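Local coordinates for protein sialidase B (Streptococcus pneumoniae TIGR4, PDB 4XJA) that hydrolyses the alpha-glycosidic linkages that hold terminal sialic acid residues on oligosaccharides, glycoproteins and glycolipids, at residues A203-I208 against H642-V647; S579-G584 against Y633-R638; Y611-S616 against I626-E631. The protein carries 1 engineered substitution. All coordinates share one frame; numbering follows the deposited sequence.

Contact 1: A203-I208 against H642-V647; sequences ANYFRI and HLSNVV. With SFJ ((2R,3R,4R,5R,6R)-5-acetamido-2,3-difluoro-4-hydroxy-6-[(1R,2R)-1,2,3-trihydroxypropyl]tetrahydro-2H-pyran-2-carboxylic acid), chain F; DMS (dimethyl sulfoxide), chain D.
Y205 packs its ring against the backbone of H642 and L643, and this belongs to the tight part of the contact. CE1 of Y205 lies 3.4 Å from C of H642. L643 O sits at the ring edge, 3.5 Å from Y205 CD1. CG of Y205 is anti to the carbonyl carbon (chi1 -50°), and the CD1-CE1 side of the ring comes against the H642-L643 backbone. The Y205 OH bonds to W270 N and also gives a hydrogen bond to a water held by H642 O. S644 OG adds the one direct hydrogen bond, to N204 O at 2.8 Å. The donor is tilted 23° from the carbonyl plane. Further along, V647 CG2 rests against F206 O at 3.4 Å and meets F206 CB.

The looser, partly exposed side is at N645, which is bridged by water. This water donates to N204 O and accepts from N645 N, so two groups grip the N204 oxygen. Another water joins F206 N to L643 O. Dimethyl sulfoxide, probably from the crystallisation liquor, accepts from S644 N.

R207 points its CB away from 642-647. Its NE pairs with E631. NH1 and NH2 of R207 both donate to SFJ O1B, NH2 at 3.0 Å. F206, R207 and I208 open the FRIP sequence of sialidases, whose arginine belongs to the triad that holds the sialic acid carboxylate.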
loop_
_atom_site.group_PDB
_atom_site.type_symbol
_atom_site.label_atom_id
_atom_site.label_comp_id
_atom_site.label_asym_id
_atom_site.label_seq_id
_atom_site.Cartn_x
_atom_site.Cartn_y
_atom_site.Cartn_z
ATOM N N ALA A 203 10.772 -4.340 4.685
ATOM C CA ALA A 203 9.546 -4.945 4.162
ATOM C C ALA A 203 9.594 -4.827 2.649
ATOM O O ALA A 203 9.950 -3.772 2.117
ATOM C CB ALA A 203 8.324 -4.239 4.706
ATOM N N ASN A 204 9.233 -5.897 1.948
ATOM C CA ASN A 204 9.279 -5.862 0.497
ATOM C C ASN A 204 7.992 -5.262 -0.058
ATOM O O ASN A 204 7.895 -4.978 -1.253
ATOM C CB ASN A 204 9.525 -7.265 -0.063
ATOM C CG ASN A 204 10.080 -7.237 -1.480
ATOM O OD1 ASN A 204 10.666 -6.238 -1.902
ATOM N ND2 ASN A 204 9.886 -8.328 -2.227
ATOM N N TYR A 205 7.015 -5.038 0.826
ATOM C CA TYR A 205 5.679 -4.590 0.407
ATOM C C TYR A 205 5.121 -3.511 1.316
ATOM O O TYR A 205 5.453 -3.460 2.497
ATOM C CB TYR A 205 4.707 -5.779 0.375
ATOM C CG TYR A 205 5.292 -6.935 -0.389
ATOM C CD1 TYR A 205 5.252 -6.954 -1.771
ATOM C CD2 TYR A 205 5.951 -7.958 0.262
ATOM C CE1 TYR A 205 5.825 -7.985 -2.489
ATOM C CE2 TYR A 205 6.530 -9.002 -0.446
ATOM C CZ TYR A 205 6.462 -9.002 -1.817
ATOM O OH TYR A 205 7.035 -10.034 -2.526
ATOM N N PHE A 206 4.255 -2.664 0.762
ATOM C CA PHE A 206 3.636 -1.587 1.530
ATOM C C PHE A 206 2.187 -1.417 1.104
ATOM O O PHE A 206 1.859 -1.588 -0.069
ATOM C CB PHE A 206 4.411 -0.275 1.315
ATOM C CG PHE A 206 5.854 -0.347 1.756
ATOM C CD1 PHE A 206 6.205 -0.115 3.086
ATOM C CD2 PHE A 206 6.854 -0.647 0.846
ATOM C CE1 PHE A 206 7.537 -0.199 3.503
ATOM C CE2 PHE A 206 8.190 -0.722 1.247
ATOM C CZ PHE A 206 8.530 -0.505 2.577
ATOM N N ARG A 207 1.323 -1.087 2.060
ATOM C CA ARG A 207 -0.054 -0.730 1.756
ATOM C C ARG A 207 -0.540 0.273 2.786
ATOM O O ARG A 207 0.096 0.467 3.816
ATOM C CB ARG A 207 -0.964 -1.964 1.790
ATOM C CG ARG A 207 -0.976 -2.844 0.521
ATOM C CD ARG A 207 -2.330 -3.582 0.399
ATOM N NE ARG A 207 -3.444 -2.636 0.371
ATOM C CZ ARG A 207 -4.732 -2.970 0.453
ATOM N NH1 ARG A 207 -5.100 -4.248 0.564
ATOM N NH2 ARG A 207 -5.658 -2.017 0.415
ATOM N N ILE A 208 -1.688 0.879 2.510
ATOM C CA ILE A 208 -2.377 1.748 3.471
ATOM C C ILE A 208 -1.582 3.018 3.817
ATOM O O ILE A 208 -1.244 3.252 4.974
ATOM C CB ILE A 208 -2.767 0.990 4.767
ATOM C CG1 ILE A 208 -3.176 -0.471 4.476
ATOM C CG2 ILE A 208 -3.900 1.703 5.476
ATOM C CD1 ILE A 208 -4.401 -0.636 3.571
ATOM N N HIS A 642 1.186 -8.939 -3.997
ATOM C CA HIS A 642 2.624 -9.029 -3.781
ATOM C C HIS A 642 3.431 -8.312 -4.859
ATOM O O HIS A 642 4.343 -8.895 -5.457
ATOM C CB HIS A 642 3.049 -10.504 -3.682
ATOM C CG HIS A 642 2.093 -11.357 -2.939
ATOM N ND1 HIS A 642 1.461 -10.947 -1.758
ATOM C CD2 HIS A 642 1.589 -12.592 -3.184
ATOM C CE1 HIS A 642 0.661 -11.878 -1.339
ATOM N NE2 HIS A 642 0.713 -12.909 -2.182
ATOM N N LEU A 643 3.105 -7.044 -5.094
ATOM C CA LEU A 643 3.886 -6.200 -6.000
ATOM C C LEU A 643 4.712 -5.215 -5.185
ATOM O O LEU A 643 4.223 -4.659 -4.193
ATOM C CB LEU A 643 2.964 -5.408 -6.928
ATOM C CG LEU A 643 1.890 -6.176 -7.694
ATOM C CD1 LEU A 643 1.070 -5.207 -8.568
ATOM C CD2 LEU A 643 2.549 -7.241 -8.553
ATOM N N SER A 644 5.951 -4.971 -5.608
ATOM C CA SER A 644 6.812 -4.047 -4.881
ATOM C C SER A 644 6.832 -2.663 -5.514
ATOM O O SER A 644 6.765 -2.530 -6.733
ATOM C CB SER A 644 8.231 -4.606 -4.783
ATOM O OG SER A 644 8.247 -5.729 -3.917
ATOM N N ASN A 645 6.948 -1.639 -4.669
ATOM C CA ASN A 645 7.138 -0.267 -5.125
ATOM C C ASN A 645 6.005 0.234 -5.998
ATOM O O ASN A 645 6.228 0.878 -7.020
ATOM C CB ASN A 645 8.498 -0.096 -5.810
ATOM C CG ASN A 645 9.658 -0.321 -4.856
ATOM O OD1 ASN A 645 9.465 -0.423 -3.641
ATOM N ND2 ASN A 645 10.874 -0.377 -5.398
ATOM N N VAL A 646 4.783 -0.059 -5.562
ATOM C CA VAL A 646 3.581 0.442 -6.211
ATOM C C VAL A 646 2.874 1.532 -5.410
ATOM O O VAL A 646 1.996 2.220 -5.934
ATOM C CB VAL A 646 2.603 -0.691 -6.529
ATOM C CG1 VAL A 646 3.142 -1.513 -7.686
ATOM C CG2 VAL A 646 2.363 -1.581 -5.273
ATOM N N VAL A 647 3.248 1.692 -4.142
ATOM C CA VAL A 647 2.774 2.843 -3.377
ATOM C C VAL A 647 3.669 4.027 -3.699
ATOM O O VAL A 647 4.863 4.017 -3.370
ATOM C CB VAL A 647 2.784 2.575 -1.870
ATOM C CG1 VAL A 647 2.382 3.841 -1.110
ATOM C CG2 VAL A 647 1.834 1.441 -1.554
HETATM C C11 SFJ F . -8.234 -4.496 9.646
HETATM C C9 SFJ F . -11.982 -6.751 5.117
HETATM C C10 SFJ F . -8.180 -4.936 8.182
HETATM C C1 SFJ F . -9.088 -3.725 1.618
HETATM C C7 SFJ F . -9.691 -6.069 5.187
HETATM C C4 SFJ F . -7.223 -3.149 5.070
HETATM C C3 SFJ F . -7.211 -3.474 3.522
HETATM C C5 SFJ F . -8.006 -4.249 5.826
HETATM C C6 SFJ F . -9.379 -4.512 5.222
HETATM C C2 SFJ F . -8.645 -4.176 3.045
HETATM N N5 SFJ F . -8.130 -3.964 7.246
HETATM O O10 SFJ F . -8.138 -6.112 7.919
HETATM O O9 SFJ F . -11.646 -7.694 6.087
HETATM O O1A SFJ F . -10.298 -3.579 1.406
HETATM O O8 SFJ F . -11.183 -5.769 3.204
HETATM O O7 SFJ F . -8.589 -6.976 5.050
HETATM O O4 SFJ F . -5.993 -2.943 5.612
HETATM O O6 SFJ F . -9.588 -3.884 3.999
HETATM F FAI SFJ F . -6.376 -4.106 3.337
HETATM F FAJ SFJ F . -8.637 -5.411 2.832
HETATM O O1B SFJ F . -8.152 -3.652 0.821
HETATM C C8 SFJ F . -10.815 -6.610 4.247
HETATM S S DMS D . 7.962 -7.706 -7.675
HETATM O O DMS D . 7.174 -6.422 -7.604
HETATM C C1 DMS D . 9.716 -7.257 -7.702
HETATM C C2 DMS D . 7.890 -8.498 -6.051
HETATM O O HOH W 1 7.670 -2.362 -2.091
HETATM O O HOH W 2 6.367 -10.855 -4.803
HETATM O O HOH W 3 3.698 -2.926 -2.194
#

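Contact 2: S579-G584 against Y633-R638; sequences SGRKGG and YDSWSR. With SFJ ((2R,3R,4R,5R,6R)-5-acetamido-2,3-difluoro-4-hydroxy-6-[(1R,2R)-1,2,3-trihydroxypropyl]tetrahydro-2H-pyran-2-carboxylic acid), chain F.
D634 OD1 is gripped by two backbone N-H groups of its own loop, while OD2 takes the N-H of R581 across the contact. W636 N meets D634 OD1 nearly along its C-O axis, at 2.9 Å. This closes an Asx turn. S637 N also donates to OD1, from above the carboxylate plane, which makes the wider Asx motif. R581 N reaches D634 OD2 at 2.9 Å, well out of the plane, on the side opposite S637 N. The D634 CG lies anti to the backbone N (chi1 -169°), and this brings the carboxylate between its own loop and the 580-581 backbone. G580 CA lies close to OD2 as well.

The R581 chain runs out extended from CG to NE. R581 NH1 donates to S635 OG at 3.0 Å, a bent bond tilted from the guanidinium plane. S635 OG is also hydrogen-bonded to E631 OE1. CE3 of W636 stands over one face of the R581 guanidinium, toward its rim, 3.6 Å from R581 NH2. The indole and guanidinium planes are 70° apart, so the two groups are not stacked flat. The indole stacks instead on Y551.

At the far end R581 meets the carboxylate of SFJ with both terminal nitrogens. R581 NH1 bonds to SFJ O1B at 2.9 Å, and R581 NH2 bonds to SFJ O1A at 2.9 Å with a nearly straight N-H...O angle of 176°. The ligand carboxylate carbon lies in the guanidinium plane. NH2 has a second acceptor in G552 O. These bonds fix the rotation of the guanidinium. The chemistry is that of a two-pronged arginine-carboxylate pair, consistent with a substrate-binding role for R581 in holding sialic acid by its acid group.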
loop_
_atom_site.group_PDB
_atom_site.type_symbol
_atom_site.label_atom_id
_atom_site.label_comp_id
_atom_site.label_asym_id
_atom_site.label_seq_id
_atom_site.Cartn_x
_atom_site.Cartn_y
_atom_site.Cartn_z
ATOM N N SER A 579 -15.871 -1.377 -11.686
ATOM C CA SER A 579 -15.300 -2.686 -12.015
ATOM C C SER A 579 -14.171 -3.139 -11.083
ATOM O O SER A 579 -14.182 -4.274 -10.587
ATOM C CB SER A 579 -14.787 -2.688 -13.458
ATOM O OG SER A 579 -15.790 -2.221 -14.339
ATOM N N GLY A 580 -13.195 -2.263 -10.857
ATOM C CA GLY A 580 -12.069 -2.602 -9.997
ATOM C C GLY A 580 -11.488 -1.382 -9.295
ATOM O O GLY A 580 -12.116 -0.319 -9.277
ATOM N N ARG A 581 -10.308 -1.529 -8.699
ATOM C CA ARG A 581 -9.646 -0.383 -8.074
ATOM C C ARG A 581 -8.721 0.218 -9.114
ATOM O O ARG A 581 -7.532 -0.113 -9.198
ATOM C CB ARG A 581 -8.922 -0.796 -6.783
ATOM C CG ARG A 581 -9.915 -1.295 -5.691
ATOM C CD ARG A 581 -9.236 -1.701 -4.401
ATOM N NE ARG A 581 -10.190 -1.774 -3.290
ATOM C CZ ARG A 581 -9.916 -2.295 -2.101
ATOM N NH1 ARG A 581 -8.710 -2.795 -1.864
ATOM N NH2 ARG A 581 -10.846 -2.307 -1.151
ATOM N N LYS A 582 -9.303 1.082 -9.936
ATOM C CA LYS A 582 -8.588 1.733 -11.034
ATOM C C LYS A 582 -9.291 3.040 -11.344
ATOM O O LYS A 582 -10.323 3.353 -10.737
ATOM C CB LYS A 582 -8.573 0.823 -12.271
ATOM C CG LYS A 582 -9.950 0.285 -12.683
ATOM C CD LYS A 582 -9.795 -0.807 -13.761
ATOM C CE LYS A 582 -11.141 -1.243 -14.295
ATOM N NZ LYS A 582 -11.063 -2.505 -15.100
ATOM N N GLY A 583 -8.750 3.801 -12.285
ATOM C CA GLY A 583 -9.346 5.077 -12.642
ATOM C C GLY A 583 -9.286 6.078 -11.504
ATOM O O GLY A 583 -10.299 6.677 -11.132
ATOM N N GLY A 584 -8.096 6.264 -10.940
ATOM C CA GLY A 584 -7.939 7.166 -9.818
ATOM C C GLY A 584 -8.283 8.604 -10.165
ATOM O O GLY A 584 -7.923 9.099 -11.235
ATOM N N TYR A 633 -2.063 0.297 -7.921
ATOM C CA TYR A 633 -2.387 -1.037 -8.425
ATOM C C TYR A 633 -3.738 -1.440 -7.876
ATOM O O TYR A 633 -4.278 -0.769 -7.009
ATOM C CB TYR A 633 -1.307 -2.053 -8.020
ATOM C CG TYR A 633 -1.389 -2.578 -6.603
ATOM C CD1 TYR A 633 -1.199 -1.744 -5.511
ATOM C CD2 TYR A 633 -1.635 -3.926 -6.362
ATOM C CE1 TYR A 633 -1.282 -2.243 -4.207
ATOM C CE2 TYR A 633 -1.703 -4.429 -5.085
ATOM C CZ TYR A 633 -1.519 -3.588 -4.012
ATOM O OH TYR A 633 -1.581 -4.110 -2.746
ATOM N N ASP A 634 -4.296 -2.525 -8.384
ATOM C CA ASP A 634 -5.569 -2.976 -7.841
ATOM C C ASP A 634 -5.288 -3.858 -6.626
ATOM O O ASP A 634 -4.941 -5.038 -6.765
ATOM C CB ASP A 634 -6.370 -3.732 -8.896
ATOM C CG ASP A 634 -7.806 -3.991 -8.462
ATOM O OD1 ASP A 634 -8.029 -4.318 -7.278
ATOM O OD2 ASP A 634 -8.719 -3.867 -9.304
ATOM N N SER A 635 -5.426 -3.287 -5.431
ATOM C CA SER A 635 -5.138 -4.037 -4.203
ATOM C C SER A 635 -6.255 -5.005 -3.802
ATOM O O SER A 635 -6.162 -5.676 -2.764
ATOM C CB SER A 635 -4.787 -3.093 -3.047
ATOM O OG SER A 635 -5.860 -2.213 -2.768
ATOM N N TRP A 636 -7.307 -5.093 -4.614
ATOM C CA TRP A 636 -8.337 -6.113 -4.399
ATOM C C TRP A 636 -8.077 -7.339 -5.258
ATOM O O TRP A 636 -8.275 -8.471 -4.815
ATOM C CB TRP A 636 -9.723 -5.565 -4.749
ATOM C CG TRP A 636 -10.859 -6.471 -4.330
ATOM C CD1 TRP A 636 -11.517 -7.394 -5.112
ATOM C CD2 TRP A 636 -11.462 -6.533 -3.037
ATOM N NE1 TRP A 636 -12.496 -8.019 -4.373
ATOM C CE2 TRP A 636 -12.490 -7.512 -3.102
ATOM C CE3 TRP A 636 -11.250 -5.861 -1.827
ATOM C CZ2 TRP A 636 -13.290 -7.823 -2.003
ATOM C CZ3 TRP A 636 -12.049 -6.171 -0.737
ATOM C CH2 TRP A 636 -13.053 -7.149 -0.830
ATOM N N SER A 637 -7.654 -7.093 -6.498
ATOM C CA SER A 637 -7.423 -8.150 -7.487
ATOM C C SER A 637 -6.517 -9.255 -6.970
ATOM O O SER A 637 -5.445 -8.986 -6.413
ATOM C CB SER A 637 -6.816 -7.567 -8.768
ATOM O OG SER A 637 -6.486 -8.589 -9.704
ATOM N N ARG A 638 -6.946 -10.501 -7.166
ATOM C CA ARG A 638 -6.116 -11.643 -6.788
ATOM C C ARG A 638 -5.041 -11.894 -7.846
ATOM O O ARG A 638 -4.212 -12.793 -7.702
ATOM C CB ARG A 638 -6.977 -12.903 -6.570
ATOM C CG ARG A 638 -8.140 -12.692 -5.603
ATOM C CD ARG A 638 -7.672 -12.106 -4.267
ATOM N NE ARG A 638 -7.282 -13.164 -3.345
ATOM C CZ ARG A 638 -6.779 -12.960 -2.129
ATOM N NH1 ARG A 638 -6.601 -11.721 -1.680
ATOM N NH2 ARG A 638 -6.459 -14.004 -1.366
HETATM C C11 SFJ F . -8.234 -4.496 9.646
HETATM C C9 SFJ F . -11.982 -6.751 5.117
HETATM C C10 SFJ F . -8.180 -4.936 8.182
HETATM C C1 SFJ F . -9.088 -3.725 1.618
HETATM C C7 SFJ F . -9.691 -6.069 5.187
HETATM C C4 SFJ F . -7.223 -3.149 5.070
HETATM C C3 SFJ F . -7.211 -3.474 3.522
HETATM C C5 SFJ F . -8.006 -4.249 5.826
HETATM C C6 SFJ F . -9.379 -4.512 5.222
HETATM C C2 SFJ F . -8.645 -4.176 3.045
HETATM N N5 SFJ F . -8.130 -3.964 7.246
HETATM O O10 SFJ F . -8.138 -6.112 7.919
HETATM O O9 SFJ F . -11.646 -7.694 6.087
HETATM O O1A SFJ F . -10.298 -3.579 1.406
HETATM O O8 SFJ F . -11.183 -5.769 3.204
HETATM O O7 SFJ F . -8.589 -6.976 5.050
HETATM O O4 SFJ F . -5.993 -2.943 5.612
HETATM O O6 SFJ F . -9.588 -3.884 3.999
HETATM F FAI SFJ F . -6.376 -4.106 3.337
HETATM F FAJ SFJ F . -8.637 -5.411 2.832
HETATM O O1B SFJ F . -8.152 -3.652 0.821
HETATM C C8 SFJ F . -10.815 -6.610 4.247
#

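Contact 3: Y611-S616 against I626-E631; sequences YGYAYS and IGVLFE. With SFJ ((2R,3R,4R,5R,6R)-5-acetamido-2,3-difluoro-4-hydroxy-6-[(1R,2R)-1,2,3-trihydroxypropyl]tetrahydro-2H-pyran-2-carboxylic acid), chain F.
This is a buried backbone pairing of antiparallel sense, where the loop before strand 616-620 joins strand 626-631, in the three-stranded sheet that comes last in the chain of the sialidase propeller. S616 and F630 form a non-hydrogen-bonded pair, with their CA atoms 4.1 Å apart. E631 N donates to Y615 O at 2.9 Å, nearly straight at 172°. Beyond it the loop bends, and A614 N bonds to E631 O at 2.9 Å in the carbonyl plane.

The E631 side chain adds a third bond. Y615 N gives its hydrogen to E631 OE1 at 3.1 Å, from above the carboxylate plane. OE1 also touches A614 CB and Y615 CB. The Y615 and E631 side chains lie side by side and point the same way, with ring and carboxylate planes 26° apart. The carboxylate runs beside the root of the Y615 side chain. Its OE1 also accepts from S635 OG, and its outside partners at OE2 are I208 N and R207.

Y615 is the probable nucleophile. The Y615 OH is hydrogen-bonded to E503 and lies 3.0 Å from C1 of SFJ, the carboxylate carbon of the ligand.

The Y613 ring packs on F630. The two rings are near parallel but slid apart, so they barely overlap, with centroids 4.8 Å apart. CE2 of Y613 sits over one face of the F630 ring and comes to 3.3 Å from F630 CD2. The Y613 OH touches V628 CG1 and bonds to S573.

Strand 626-631 is the middle strand of the sheet. Strand 616-620 pairs on one edge of it and strand 647-652 on the other, where V628 touches I650. L629 packs on V647 and Y649, and also on P209 and L211 of strand 205-213.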
loop_
_atom_site.group_PDB
_atom_site.type_symbol
_atom_site.label_atom_id
_atom_site.label_comp_id
_atom_site.label_asym_id
_atom_site.label_seq_id
_atom_site.Cartn_x
_atom_site.Cartn_y
_atom_site.Cartn_z
ATOM N N TYR A 611 -5.745 2.004 -15.482
ATOM C CA TYR A 611 -4.585 1.771 -14.611
ATOM C C TYR A 611 -4.982 1.806 -13.140
ATOM O O TYR A 611 -5.894 2.539 -12.756
ATOM C CB TYR A 611 -3.476 2.790 -14.896
ATOM C CG TYR A 611 -2.662 2.480 -16.136
ATOM C CD1 TYR A 611 -3.126 1.587 -17.097
ATOM C CD2 TYR A 611 -1.416 3.066 -16.336
ATOM C CE1 TYR A 611 -2.369 1.282 -18.242
ATOM C CE2 TYR A 611 -0.649 2.774 -17.483
ATOM C CZ TYR A 611 -1.136 1.882 -18.423
ATOM O OH TYR A 611 -0.394 1.583 -19.552
ATOM N N GLY A 612 -4.285 1.017 -12.321
ATOM C CA GLY A 612 -4.689 0.773 -10.947
ATOM C C GLY A 612 -4.586 1.961 -10.016
ATOM O O GLY A 612 -3.665 2.777 -10.127
ATOM N N TYR A 613 -5.541 2.053 -9.090
ATOM C CA TYR A 613 -5.537 3.087 -8.060
ATOM C C TYR A 613 -6.407 2.585 -6.926
ATOM O O TYR A 613 -7.601 2.323 -7.126
ATOM C CB TYR A 613 -6.110 4.392 -8.620
ATOM C CG TYR A 613 -5.926 5.615 -7.732
ATOM C CD1 TYR A 613 -6.868 5.956 -6.760
ATOM C CD2 TYR A 613 -4.830 6.451 -7.896
ATOM C CE1 TYR A 613 -6.702 7.107 -5.960
ATOM C CE2 TYR A 613 -4.652 7.578 -7.101
ATOM C CZ TYR A 613 -5.583 7.904 -6.146
ATOM O OH TYR A 613 -5.380 9.045 -5.384
ATOM N N ALA A 614 -5.827 2.415 -5.740
ATOM C CA ALA A 614 -6.608 1.882 -4.624
ATOM C C ALA A 614 -6.630 2.811 -3.419
ATOM O O ALA A 614 -7.175 3.916 -3.496
ATOM C CB ALA A 614 -6.140 0.475 -4.241
ATOM N N TYR A 615 -6.065 2.374 -2.300
ATOM C CA TYR A 615 -6.055 3.220 -1.110
ATOM C C TYR A 615 -5.161 4.425 -1.370
ATOM O O TYR A 615 -4.177 4.331 -2.108
ATOM C CB TYR A 615 -5.539 2.456 0.102
ATOM C CG TYR A 615 -6.560 1.569 0.793
ATOM C CD1 TYR A 615 -7.381 0.702 0.071
ATOM C CD2 TYR A 615 -6.661 1.555 2.178
ATOM C CE1 TYR A 615 -8.302 -0.141 0.726
ATOM C CE2 TYR A 615 -7.563 0.722 2.831
ATOM C CZ TYR A 615 -8.372 -0.123 2.108
ATOM O OH TYR A 615 -9.256 -0.940 2.790
ATOM N N SER A 616 -5.494 5.559 -0.759
ATOM C CA SER A 616 -4.775 6.792 -1.046
ATOM C C SER A 616 -4.751 7.710 0.158
ATOM O O SER A 616 -5.556 7.571 1.082
ATOM C CB SER A 616 -5.433 7.516 -2.216
ATOM O OG SER A 616 -6.765 7.891 -1.896
ATOM N N ILE A 626 -0.846 19.972 -3.573
ATOM C CA ILE A 626 -1.496 18.799 -2.984
ATOM C C ILE A 626 -0.545 17.614 -3.118
ATOM O O ILE A 626 -0.064 17.331 -4.224
ATOM C CB ILE A 626 -2.794 18.436 -3.718
ATOM C CG1 ILE A 626 -3.784 19.614 -3.705
ATOM C CG2 ILE A 626 -3.429 17.178 -3.103
ATOM C CD1 ILE A 626 -4.184 20.069 -2.318
ATOM N N GLY A 627 -0.251 16.944 -2.004
ATOM C CA GLY A 627 0.555 15.734 -2.039
ATOM C C GLY A 627 -0.360 14.522 -2.030
ATOM O O GLY A 627 -1.329 14.474 -1.266
ATOM N N VAL A 628 -0.075 13.550 -2.898
ATOM C CA VAL A 628 -0.877 12.332 -2.960
ATOM C C VAL A 628 0.043 11.122 -2.853
ATOM O O VAL A 628 0.937 10.953 -3.683
ATOM C CB VAL A 628 -1.640 12.204 -4.291
ATOM C CG1 VAL A 628 -2.586 11.011 -4.207
ATOM C CG2 VAL A 628 -2.423 13.491 -4.633
ATOM N N LEU A 629 -0.161 10.296 -1.828
ATOM C CA LEU A 629 0.568 9.025 -1.700
ATOM C C LEU A 629 -0.470 7.913 -1.858
ATOM O O LEU A 629 -1.432 7.846 -1.093
ATOM C CB LEU A 629 1.258 8.925 -0.333
ATOM C CG LEU A 629 2.104 7.687 0.006
ATOM C CD1 LEU A 629 3.295 7.564 -0.903
ATOM C CD2 LEU A 629 2.562 7.736 1.464
ATOM N N PHE A 630 -0.299 7.052 -2.857
ATOM C CA PHE A 630 -1.372 6.117 -3.219
ATOM C C PHE A 630 -0.877 4.764 -3.698
ATOM O O PHE A 630 0.238 4.634 -4.222
ATOM C CB PHE A 630 -2.296 6.738 -4.287
ATOM C CG PHE A 630 -1.607 7.016 -5.601
ATOM C CD1 PHE A 630 -0.826 8.148 -5.765
ATOM C CD2 PHE A 630 -1.728 6.132 -6.668
ATOM C CE1 PHE A 630 -0.186 8.405 -6.975
ATOM C CE2 PHE A 630 -1.101 6.390 -7.887
ATOM C CZ PHE A 630 -0.326 7.520 -8.037
ATOM N N GLU A 631 -1.719 3.752 -3.501
ATOM C CA GLU A 631 -1.491 2.427 -4.061
ATOM C C GLU A 631 -1.772 2.453 -5.557
ATOM O O GLU A 631 -2.938 2.496 -5.977
ATOM C CB GLU A 631 -2.409 1.404 -3.365
ATOM C CG GLU A 631 -2.048 1.193 -1.888
ATOM C CD GLU A 631 -3.056 0.355 -1.124
ATOM O OE1 GLU A 631 -4.121 -0.009 -1.694
ATOM O OE2 GLU A 631 -2.785 0.068 0.065
HETATM C C11 SFJ F . -8.234 -4.496 9.646
HETATM C C9 SFJ F . -11.982 -6.751 5.117
HETATM C C10 SFJ F . -8.180 -4.936 8.182
HETATM C C1 SFJ F . -9.088 -3.725 1.618
HETATM C C7 SFJ F . -9.691 -6.069 5.187
HETATM C C4 SFJ F . -7.223 -3.149 5.070
HETATM C C3 SFJ F . -7.211 -3.474 3.522
HETATM C C5 SFJ F . -8.006 -4.249 5.826
HETATM C C6 SFJ F . -9.379 -4.512 5.222
HETATM C C2 SFJ F . -8.645 -4.176 3.045
HETATM N N5 SFJ F . -8.130 -3.964 7.246
HETATM O O10 SFJ F . -8.138 -6.112 7.919
HETATM O O9 SFJ F . -11.646 -7.694 6.087
HETATM O O1A SFJ F . -10.298 -3.579 1.406
HETATM O O8 SFJ F . -11.183 -5.769 3.204
HETATM O O7 SFJ F . -8.589 -6.976 5.050
HETATM O O4 SFJ F . -5.993 -2.943 5.612
HETATM O O6 SFJ F . -9.588 -3.884 3.999
HETATM F FAI SFJ F . -6.376 -4.106 3.337
HETATM F FAJ SFJ F . -8.637 -5.411 2.832
HETATM O O1B SFJ F . -8.152 -3.652 0.821
HETATM C C8 SFJ F . -10.815 -6.610 4.247
#

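The three contacts meet around SFJ, and all three touch it. Contact 1 brings R207 and contact 2 brings R581 to the same carboxylate; R207 NH2 and R581 NH1 are 3.9 Å apart. R519 also bonds to SFJ, which is consistent with the arginine triad of sialidases. Contact 3 places Y615 beside them, with Y615 CD1 3.2 Å from R207 NH2. Contact 3 ties into contact 1 through E631 OE2, 2.8 Å from I208 N. Contacts 2 and 3 join by backbone, R581 O to Y613 N at 2.9 Å. S635 OG of contact 2 comes within 3.2 Å of R207 NH2. Along the chain, contact 3 is nested within contact 2, and contact 2 within contact 1.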